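Local coordinates for alginate lyase AlgAT5 (Defluviitalea, PDB 5ZQI), which probably cleaves alginate by beta-elimination, as a polysaccharide lyase of family 7, at residues Glu114-Met126 with Tyr236-Lys249. Sequence-based numbering, arbitrary orientation. Where two conformers were deposited one is given.
Sequences EGSSYPRCELREM and YFKAGMYTQSNTSK. With SO4 (sulfate ion), chain B.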
ATOM      1  N   GLU A 114       0.736  16.278  -2.887  1.00 16.08           N
ATOM      2  CA  GLU A 114      -0.267  17.271  -3.241  1.00 18.13           C
ATOM      3  C   GLU A 114      -1.648  16.636  -3.243  1.00 20.50           C
ATOM      4  O   GLU A 114      -1.872  15.607  -3.890  1.00 25.46           O
ATOM      5  CB  GLU A 114       0.051  17.861  -4.613  1.00 26.60           C
ATOM      6  CG  GLU A 114      -1.057  18.720  -5.205  1.00 37.52           C
ATOM      7  CD  GLU A 114      -1.321  19.968  -4.399  1.00 42.83           C
ATOM      8  OE1 GLU A 114      -0.421  20.369  -3.630  1.00 42.91           O
ATOM      9  OE2 GLU A 114      -2.425  20.538  -4.526  1.00 45.54           O
ATOM     10  N   GLY A 115      -2.567  17.231  -2.493  1.00 22.61           N
ATOM     11  CA  GLY A 115      -3.914  16.715  -2.395  1.00 28.89           C
ATOM     12  C   GLY A 115      -4.154  15.728  -1.275  1.00 28.29           C
ATOM     13  O   GLY A 115      -5.293  15.256  -1.125  1.00 29.72           O
ATOM     14  N   SER A 116      -3.131  15.388  -0.498  1.00 18.59           N
ATOM     15  CA  SER A 116      -3.310  14.574   0.693  1.00 16.82           C
ATOM     16  C   SER A 116      -2.779  15.298   1.919  1.00 15.40           C
ATOM     17  O   SER A 116      -1.858  16.111   1.836  1.00 19.90           O
ATOM     18  CB  SER A 116      -2.596  13.224   0.604  1.00 16.15           C
ATOM     19  OG  SER A 116      -2.807  12.454   1.794  1.00 16.33           O
ATOM     20  N   SER A 117      -3.361  14.971   3.070  1.00 14.87           N
ATOM     21  CA  SER A 117      -2.871  15.466   4.345  0.56 14.64           C
ATOM     22  C   SER A 117      -2.124  14.398   5.129  1.00 12.94           C
ATOM     23  O   SER A 117      -1.708  14.651   6.259  1.00 13.44           O
ATOM     24  CB  SER A 117      -4.028  15.992   5.202  0.56 17.96           C
ATOM     25  OG  SER A 117      -4.636  17.126   4.614  0.56 21.08           O
ATOM     26  N   TYR A 118      -1.934  13.217   4.559  1.00 11.83           N
ATOM     27  CA  TYR A 118      -1.300  12.108   5.258  1.00 10.52           C
ATOM     28  C   TYR A 118      -0.011  11.686   4.561  1.00  9.44           C
ATOM     29  O   TYR A 118       0.049  11.665   3.319  1.00 10.40           O
ATOM     30  CB  TYR A 118      -2.265  10.918   5.323  1.00 10.38           C
ATOM     31  CG  TYR A 118      -3.498  11.133   6.173  1.00 12.02           C
ATOM     32  CD1 TYR A 118      -3.426  11.750   7.413  1.00 13.54           C
ATOM     33  CD2 TYR A 118      -4.739  10.685   5.743  1.00 13.98           C
ATOM     34  CE1 TYR A 118      -4.561  11.907   8.194  1.00 14.62           C
ATOM     35  CE2 TYR A 118      -5.857  10.840   6.517  1.00 16.27           C
ATOM     36  CZ  TYR A 118      -5.764  11.447   7.728  1.00 14.01           C
ATOM     37  OH  TYR A 118      -6.893  11.596   8.509  1.00 20.30           O
ATOM     38  N   PRO A 119       1.005  11.357   5.355  1.00  8.70           N
ATOM     39  CA  PRO A 119       2.299  10.934   4.791  1.00  8.72           C
ATOM     40  C   PRO A 119       2.323   9.471   4.400  1.00  8.53           C
ATOM     41  O   PRO A 119       1.576   8.642   4.921  1.00  7.97           O
ATOM     42  CB  PRO A 119       3.256  11.191   5.952  1.00  8.01           C
ATOM     43  CG  PRO A 119       2.393  10.928   7.196  1.00  9.50           C
ATOM     44  CD  PRO A 119       1.016  11.390   6.834  1.00  8.90           C
ATOM     45  N   ARG A 120       3.227   9.162   3.475  1.00  7.72           N
ATOM     46  CA  ARG A 120       3.327   7.802   2.983  1.00  7.06           C
ATOM     47  C   ARG A 120       4.763   7.441   2.636  1.00  7.15           C
ATOM     48  O   ARG A 120       5.586   8.292   2.323  1.00  7.68           O
ATOM     49  CB  ARG A 120       2.447   7.579   1.740  1.00  7.26           C
ATOM     50  CG  ARG A 120       3.006   8.170   0.477  1.00  6.97           C
ATOM     51  CD  ARG A 120       1.984   8.172  -0.629  1.00  8.26           C
ATOM     52  NE  ARG A 120       1.007   9.240  -0.495  1.00 10.13           N
ATOM     53  CZ  ARG A 120      -0.313   9.112  -0.639  1.00 11.08           C
ATOM     54  NH1 ARG A 120      -0.869   7.934  -0.863  1.00 11.26           N
ATOM     55  NH2 ARG A 120      -1.052  10.195  -0.558  1.00 12.13           N
ATOM     56  N   CYS A 121       5.023   6.127   2.669  1.00  6.74           N
ATOM     57  CA  CYS A 121       6.172   5.504   2.006  1.00  6.79           C
ATOM     58  C   CYS A 121       5.564   4.360   1.202  1.00  6.25           C
ATOM     59  O   CYS A 121       5.238   3.302   1.768  1.00  6.09           O
ATOM     60  CB  CYS A 121       7.209   5.028   2.985  1.00  7.70           C
ATOM     61  SG  CYS A 121       8.694   4.534   2.078  1.00  9.63           S
ATOM     62  N   GLU A 122       5.306   4.616  -0.091  1.00  6.19           N
ATOM     63  CA  GLU A 122       4.335   3.812  -0.821  1.00  6.95           C
ATOM     64  C   GLU A 122       4.699   3.662  -2.282  1.00  7.17           C
ATOM     65  O   GLU A 122       5.097   4.638  -2.935  1.00  7.98           O
ATOM     66  CB  GLU A 122       2.941   4.455  -0.707  1.00  8.89           C
ATOM     67  CG  GLU A 122       1.769   3.467  -0.922  1.00  8.97           C
ATOM     68  CD  GLU A 122       0.396   4.133  -0.896  1.00 12.32           C
ATOM     69  OE1 GLU A 122       0.279   5.322  -1.278  1.00 12.12           O
ATOM     70  OE2 GLU A 122      -0.600   3.483  -0.486  1.00 11.48           O
ATOM     71  N   LEU A 123       4.534   2.432  -2.777  1.00  6.91           N
ATOM     72  CA  LEU A 123       4.741   2.116  -4.185  1.00  5.76           C
ATOM     73  C   LEU A 123       3.470   2.373  -5.008  1.00  6.58           C
ATOM     74  O   LEU A 123       2.364   2.073  -4.580  1.00  7.88           O
ATOM     75  CB  LEU A 123       5.171   0.645  -4.346  1.00  6.47           C
ATOM     76  CG  LEU A 123       6.463   0.227  -3.651  1.00  7.82           C
ATOM     77  CD1 LEU A 123       6.564  -1.305  -3.630  1.00  9.18           C
ATOM     78  CD2 LEU A 123       7.658   0.825  -4.278  1.00  9.13           C
ATOM     79  N   ARG A 124       3.660   2.911  -6.216  1.00  6.03           N
ATOM     80  CA  ARG A 124       2.612   3.226  -7.184  1.00  6.95           C
ATOM     81  C   ARG A 124       2.884   2.449  -8.464  1.00  6.16           C
ATOM     82  O   ARG A 124       4.001   2.473  -8.983  1.00  6.55           O
ATOM     83  CB  ARG A 124       2.597   4.726  -7.435  1.00  9.30           C
ATOM     84  CG  ARG A 124       1.448   5.314  -8.266  1.00  8.17           C
ATOM     85  CD  ARG A 124       1.664   5.171  -9.770  1.00  8.78           C
ATOM     86  NE  ARG A 124       0.782   6.118 -10.468  1.00  9.04           N
ATOM     87  CZ  ARG A 124      -0.026   5.823 -11.473  1.00  7.55           C
ATOM     88  NH1 ARG A 124      -0.784   6.786 -12.003  1.00 10.83           N
ATOM     89  NH2 ARG A 124      -0.047   4.604 -11.989  1.00  7.50           N
ATOM     90  N   GLU A 125       1.869   1.743  -8.956  1.00  5.91           N
ATOM     91  CA  GLU A 125       2.047   0.829 -10.072  1.00  6.13           C
ATOM     92  C   GLU A 125       2.439   1.544 -11.355  1.00  6.71           C
ATOM     93  O   GLU A 125       1.766   2.473 -11.783  1.00  7.44           O
ATOM     94  CB  GLU A 125       0.722   0.068 -10.301  1.00  5.93           C
ATOM     95  CG  GLU A 125       0.855  -1.056 -11.318  1.00  6.20           C
ATOM     96  CD  GLU A 125      -0.435  -1.609 -11.828  1.00  6.54           C
ATOM     97  OE1 GLU A 125      -1.506  -1.250 -11.308  1.00  8.04           O
ATOM     98  OE2 GLU A 125      -0.375  -2.465 -12.743  1.00 10.10           O
ATOM     99  N   MET A 126       3.453   1.032 -12.010  1.00  7.11           N
ATOM    100  CA  MET A 126       3.928   1.467 -13.311  1.00  7.82           C
ATOM    101  C   MET A 126       3.886   0.318 -14.305  1.00  8.90           C
ATOM    102  O   MET A 126       3.478  -0.798 -13.969  1.00  9.39           O
ATOM    103  CB  MET A 126       5.360   1.992 -13.158  1.00  8.35           C
ATOM    104  CG  MET A 126       5.472   3.128 -12.101  1.00  8.15           C
ATOM    105  SD  MET A 126       4.625   4.673 -12.523  1.00 10.13           S
ATOM    106  CE  MET A 126       5.740   5.348 -13.734  1.00 12.21           C
ATOM    107  N   TYR A 236      -5.052   2.000 -10.801  1.00  7.33           N
ATOM    108  CA  TYR A 236      -3.718   1.459 -10.578  1.00  6.57           C
ATOM    109  C   TYR A 236      -3.595   1.010  -9.128  1.00  6.70           C
ATOM    110  O   TYR A 236      -4.310   1.473  -8.234  1.00  6.52           O
ATOM    111  CB  TYR A 236      -2.636   2.490 -10.933  1.00  7.09           C
ATOM    112  CG  TYR A 236      -2.782   3.850 -10.272  1.00  6.76           C
ATOM    113  CD1 TYR A 236      -3.590   4.847 -10.835  1.00  7.02           C
ATOM    114  CD2 TYR A 236      -2.099   4.153  -9.111  1.00  7.98           C
ATOM    115  CE1 TYR A 236      -3.724   6.063 -10.234  1.00  9.60           C
ATOM    116  CE2 TYR A 236      -2.239   5.386  -8.500  1.00  8.93           C
ATOM    117  CZ  TYR A 236      -3.030   6.336  -9.092  1.00 10.21           C
ATOM    118  OH  TYR A 236      -3.153   7.577  -8.504  1.00 14.74           O
ATOM    119  N   PHE A 237      -2.671   0.085  -8.914  1.00  5.53           N
ATOM    120  CA  PHE A 237      -2.418  -0.455  -7.584  1.00  5.29           C
ATOM    121  C   PHE A 237      -1.409   0.397  -6.821  1.00  5.29           C
ATOM    122  O   PHE A 237      -0.538   1.057  -7.419  1.00  5.55           O
ATOM    123  CB  PHE A 237      -1.889  -1.903  -7.662  1.00  5.19           C
ATOM    124  CG  PHE A 237      -2.924  -2.924  -8.103  1.00  5.21           C
ATOM    125  CD1 PHE A 237      -4.083  -3.133  -7.372  1.00  5.83           C
ATOM    126  CD2 PHE A 237      -2.696  -3.705  -9.222  1.00  5.45           C
ATOM    127  CE1 PHE A 237      -5.032  -4.063  -7.783  1.00  6.01           C
ATOM    128  CE2 PHE A 237      -3.634  -4.661  -9.627  1.00  8.19           C
ATOM    129  CZ  PHE A 237      -4.784  -4.845  -8.892  1.00  6.89           C
ATOM    130  N   LYS A 238      -1.510   0.325  -5.484  1.00  6.02           N
ATOM    131  CA  LYS A 238      -0.513   0.877  -4.578  1.00  5.57           C
ATOM    132  C   LYS A 238      -0.268  -0.100  -3.446  1.00  5.85           C
ATOM    133  O   LYS A 238      -1.177  -0.817  -3.060  1.00  6.57           O
ATOM    134  CB  LYS A 238      -0.934   2.224  -3.951  1.00  7.39           C
ATOM    135  CG  LYS A 238      -1.430   3.247  -4.972  1.00  7.00           C
ATOM    136  CD  LYS A 238      -1.440   4.635  -4.339  1.00 11.22           C
ATOM    137  CE  LYS A 238      -0.006   5.223  -4.507  1.00 13.22           C
ATOM    138  NZ  LYS A 238       0.225   6.482  -3.769  1.00 21.03           N
ATOM    139  N   ALA A 239       0.959  -0.113  -2.907  1.00  6.28           N
ATOM    140  CA  ALA A 239       1.287  -0.966  -1.769  1.00  5.12           C
ATOM    141  C   ALA A 239       2.408  -0.301  -0.985  1.00  8.41           C
ATOM    142  O   ALA A 239       3.285   0.354  -1.561  1.00  9.27           O
ATOM    143  CB  ALA A 239       1.722  -2.362  -2.224  1.00  8.21           C
ATOM    144  N   GLY A 240       2.403  -0.514   0.321  1.00  8.16           N
ATOM    145  CA  GLY A 240       3.397   0.056   1.200  1.00  6.51           C
ATOM    146  C   GLY A 240       2.737   0.538   2.466  1.00  7.77           C
ATOM    147  O   GLY A 240       1.860  -0.150   3.018  1.00  8.27           O
ATOM    148  N   MET A 241       3.128   1.733   2.914  1.00  7.16           N
ATOM    149  CA  MET A 241       2.591   2.317   4.143  1.00  6.46           C
ATOM    150  C   MET A 241       2.059   3.717   3.903  1.00  7.60           C
ATOM    151  O   MET A 241       2.810   4.612   3.504  1.00 10.20           O
ATOM    152  CB  MET A 241       3.686   2.335   5.236  1.00  6.85           C
ATOM    153  CG  MET A 241       3.319   3.074   6.527  1.00  7.34           C
ATOM    154  SD  MET A 241       1.732   2.569   7.252  1.00  8.36           S
ATOM    155  CE  MET A 241       2.022   0.811   7.500  1.00  9.14           C
ATOM    156  N   TYR A 242       0.769   3.906   4.163  1.00  7.08           N
ATOM    157  CA  TYR A 242       0.068   5.195   4.034  1.00  7.11           C
ATOM    158  C   TYR A 242      -0.525   5.490   5.402  1.00  7.62           C
ATOM    159  O   TYR A 242      -1.554   4.917   5.787  1.00  8.85           O
ATOM    160  CB  TYR A 242      -0.973   5.111   2.929  1.00  6.84           C
ATOM    161  CG  TYR A 242      -1.701   6.376   2.562  1.00  7.75           C
ATOM    162  CD1 TYR A 242      -1.185   7.636   2.860  1.00  7.84           C
ATOM    163  CD2 TYR A 242      -2.908   6.305   1.893  1.00  9.64           C
ATOM    164  CE1 TYR A 242      -1.854   8.795   2.484  1.00  9.49           C
ATOM    165  CE2 TYR A 242      -3.571   7.440   1.533  1.00  9.41           C
ATOM    166  CZ  TYR A 242      -3.041   8.667   1.820  1.00  8.27           C
ATOM    167  OH  TYR A 242      -3.736   9.828   1.454  1.00 13.85           O
ATOM    168  N   THR A 243       0.180   6.315   6.175  1.00  7.62           N
ATOM    169  CA  THR A 243      -0.173   6.552   7.576  1.00  8.65           C
ATOM    170  C   THR A 243      -1.306   7.557   7.687  1.00  7.74           C
ATOM    171  O   THR A 243      -1.139   8.718   7.312  1.00  9.45           O
ATOM    172  CB  THR A 243       1.052   7.036   8.336  1.00  7.37           C
ATOM    173  OG1 THR A 243       2.078   6.026   8.212  1.00  8.87           O
ATOM    174  CG2 THR A 243       0.740   7.234   9.812  1.00 11.83           C
ATOM    175  N   GLN A 244      -2.452   7.145   8.244  1.00  8.75           N
ATOM    176  CA  GLN A 244      -3.626   8.031   8.285  1.00  8.11           C
ATOM    177  C   GLN A 244      -3.643   8.864   9.563  1.00  9.82           C
ATOM    178  O   GLN A 244      -4.630   8.917  10.288  1.00 11.57           O
ATOM    179  CB  GLN A 244      -4.924   7.249   8.144  1.00  9.73           C
ATOM    180  CG  GLN A 244      -4.937   6.261   7.011  1.00  9.77           C
ATOM    181  CD  GLN A 244      -4.966   6.921   5.674  1.00 10.63           C
ATOM    182  OE1 GLN A 244      -5.983   7.500   5.302  1.00 13.52           O
ATOM    183  NE2 GLN A 244      -3.871   6.827   4.933  1.00 11.50           N
ATOM    184  N   SER A 245      -2.538   9.531   9.843  1.00  8.59           N
ATOM    185  CA  SER A 245      -2.492  10.491  10.933  1.00  9.65           C
ATOM    186  C   SER A 245      -1.462  11.557  10.617  1.00 12.45           C
ATOM    187  O   SER A 245      -0.677  11.433   9.678  1.00 11.94           O
ATOM    188  CB  SER A 245      -2.203   9.803  12.266  1.00  9.17           C
ATOM    189  OG  SER A 245      -2.440  10.757  13.282  1.00 12.48           O
ATOM    190  N   ASN A 246      -1.503  12.624  11.397  1.00 11.55           N
ATOM    191  CA  ASN A 246      -0.580  13.752  11.304  1.00 10.73           C
ATOM    192  C   ASN A 246      -0.677  14.512  12.624  1.00 11.65           C
ATOM    193  O   ASN A 246      -1.408  14.114  13.539  1.00 11.70           O
ATOM    194  CB  ASN A 246      -0.908  14.585  10.063  1.00 11.57           C
ATOM    195  CG  ASN A 246      -2.325  15.154  10.092  1.00 11.82           C
ATOM    196  OD1 ASN A 246      -2.780  15.617  11.121  1.00 12.76           O
ATOM    197  ND2 ASN A 246      -3.023  15.088   8.966  1.00 13.09           N
ATOM    198  N   THR A 247       0.099  15.584  12.755  1.00 12.46           N
ATOM    199  CA  THR A 247       0.138  16.265  14.047  1.00 14.25           C
ATOM    200  C   THR A 247      -1.182  16.960  14.391  1.00 14.08           C
ATOM    201  O   THR A 247      -1.450  17.170  15.577  1.00 14.97           O
ATOM    202  CB  THR A 247       1.277  17.290  14.132  1.00 15.82           C
ATOM    203  OG1 THR A 247       1.091  18.316  13.146  1.00 23.88           O
ATOM    204  CG2 THR A 247       2.626  16.615  13.958  1.00 19.43           C
ATOM    205  N   SER A 248      -2.017  17.304  13.391  1.00 14.19           N
ATOM    206  CA  SER A 248      -3.313  17.921  13.666  1.00 15.08           C
ATOM    207  C   SER A 248      -4.265  16.964  14.373  1.00 14.77           C
ATOM    208  O   SER A 248      -5.226  17.420  15.015  1.00 15.75           O
ATOM    209  CB  SER A 248      -3.980  18.435  12.384  1.00 15.52           C
ATOM    210  OG  SER A 248      -4.632  17.402  11.656  1.00 15.63           O
ATOM    211  N   LYS A 249      -3.999  15.664  14.297  1.00 13.66           N
ATOM    212  CA  LYS A 249      -4.760  14.659  15.015  1.00 13.58           C
ATOM    213  C   LYS A 249      -4.284  14.447  16.441  1.00 13.93           C
ATOM    214  O   LYS A 249      -4.909  13.684  17.176  1.00 14.47           O
ATOM    215  CB  LYS A 249      -4.694  13.317  14.260  1.00 12.47           C
ATOM    216  CG  LYS A 249      -5.056  13.460  12.791  1.00 12.16           C
ATOM    217  CD  LYS A 249      -6.495  13.923  12.645  1.00 14.36           C
ATOM    218  CE  LYS A 249      -6.990  13.789  11.212  1.00 19.05           C
ATOM    219  NZ  LYS A 249      -8.372  14.356  11.111  1.00 29.33           N
TER
HETATM  220  S   SO4 B 301      -9.849   9.810   7.837  1.00 31.57           S
HETATM  221  O1  SO4 B 301     -10.702  10.021   9.007  1.00 42.31           O
HETATM  222  O2  SO4 B 301     -10.639   9.275   6.729  1.00 38.68           O
HETATM  223  O3  SO4 B 301      -9.229  11.073   7.445  1.00 28.25           O
HETATM  224  O4  SO4 B 301      -8.805   8.835   8.147  1.00 24.16           O
HETATM  225  O   HOH W   1       3.251   6.295  -4.388  1.00 20.12           O
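Glu122 OE1 takes two cationic donors at once: Lys238 NZ, 2.7 Å from OE1, comes down from above the carboxylate plane, while Arg120 NH1 reaches OE1 on its syn side at 2.9 Å, from the opposite face. The other oxygen, OE2, is held by Gln165, so the carboxylate has little freedom to turn. The bend at chi3 (78°) folds the Arg120 guanidinium over the Tyr242 ring with the planes 25° apart, a cation-pi stack with CZ 3.8 Å from the ring centroid. Gln244 NE2 sits over the opposite face of that ring, and the Tyr242 hydroxyl shares a hydrogen bond of 2.8 Å with Ser116 OG at the ring edge.

Further along, Arg124 lays its guanidinium almost flat on Tyr236, planes 9° apart, while NH2 bonds to the carbonyls of Glu125 and Ala134. Cut back to an alanine here, the side chain would probably leave that face of Tyr236 without its stacked cation and both carbonyls without this donor. On the other side of the sheet, Leu123 packs on Leu264 and Trp67. Glu125 OE1 takes the Phe237 N-H on its anti lone pair and also accepts from Trp136, while OE2 pairs with His268.

At the far end Gln244 CA rests over the centre of the Tyr118 ring, 3.7 Å from its centroid, a CH-pi contact, and Tyr118 OH gives a 2.6 Å bond to O3 of a sulfate probably from the crystallisation liquor. Antiparallel backbone bonds join strand 120-126 to 236-239 and, past the corner at Gly240, to 241-243. R-x-E-L-R (Arg120 to Arg124) and Y-F-K-A-G-x-Y (Tyr236 to Tyr242) are PL7 signatures, with Gln165 and His167 of Q-I-H alongside; the face bearing Arg120, Glu122, Arg124, Lys238 and Tyr242 probably lines the alginate-binding groove of this beta-sandwich (jelly-roll) fold.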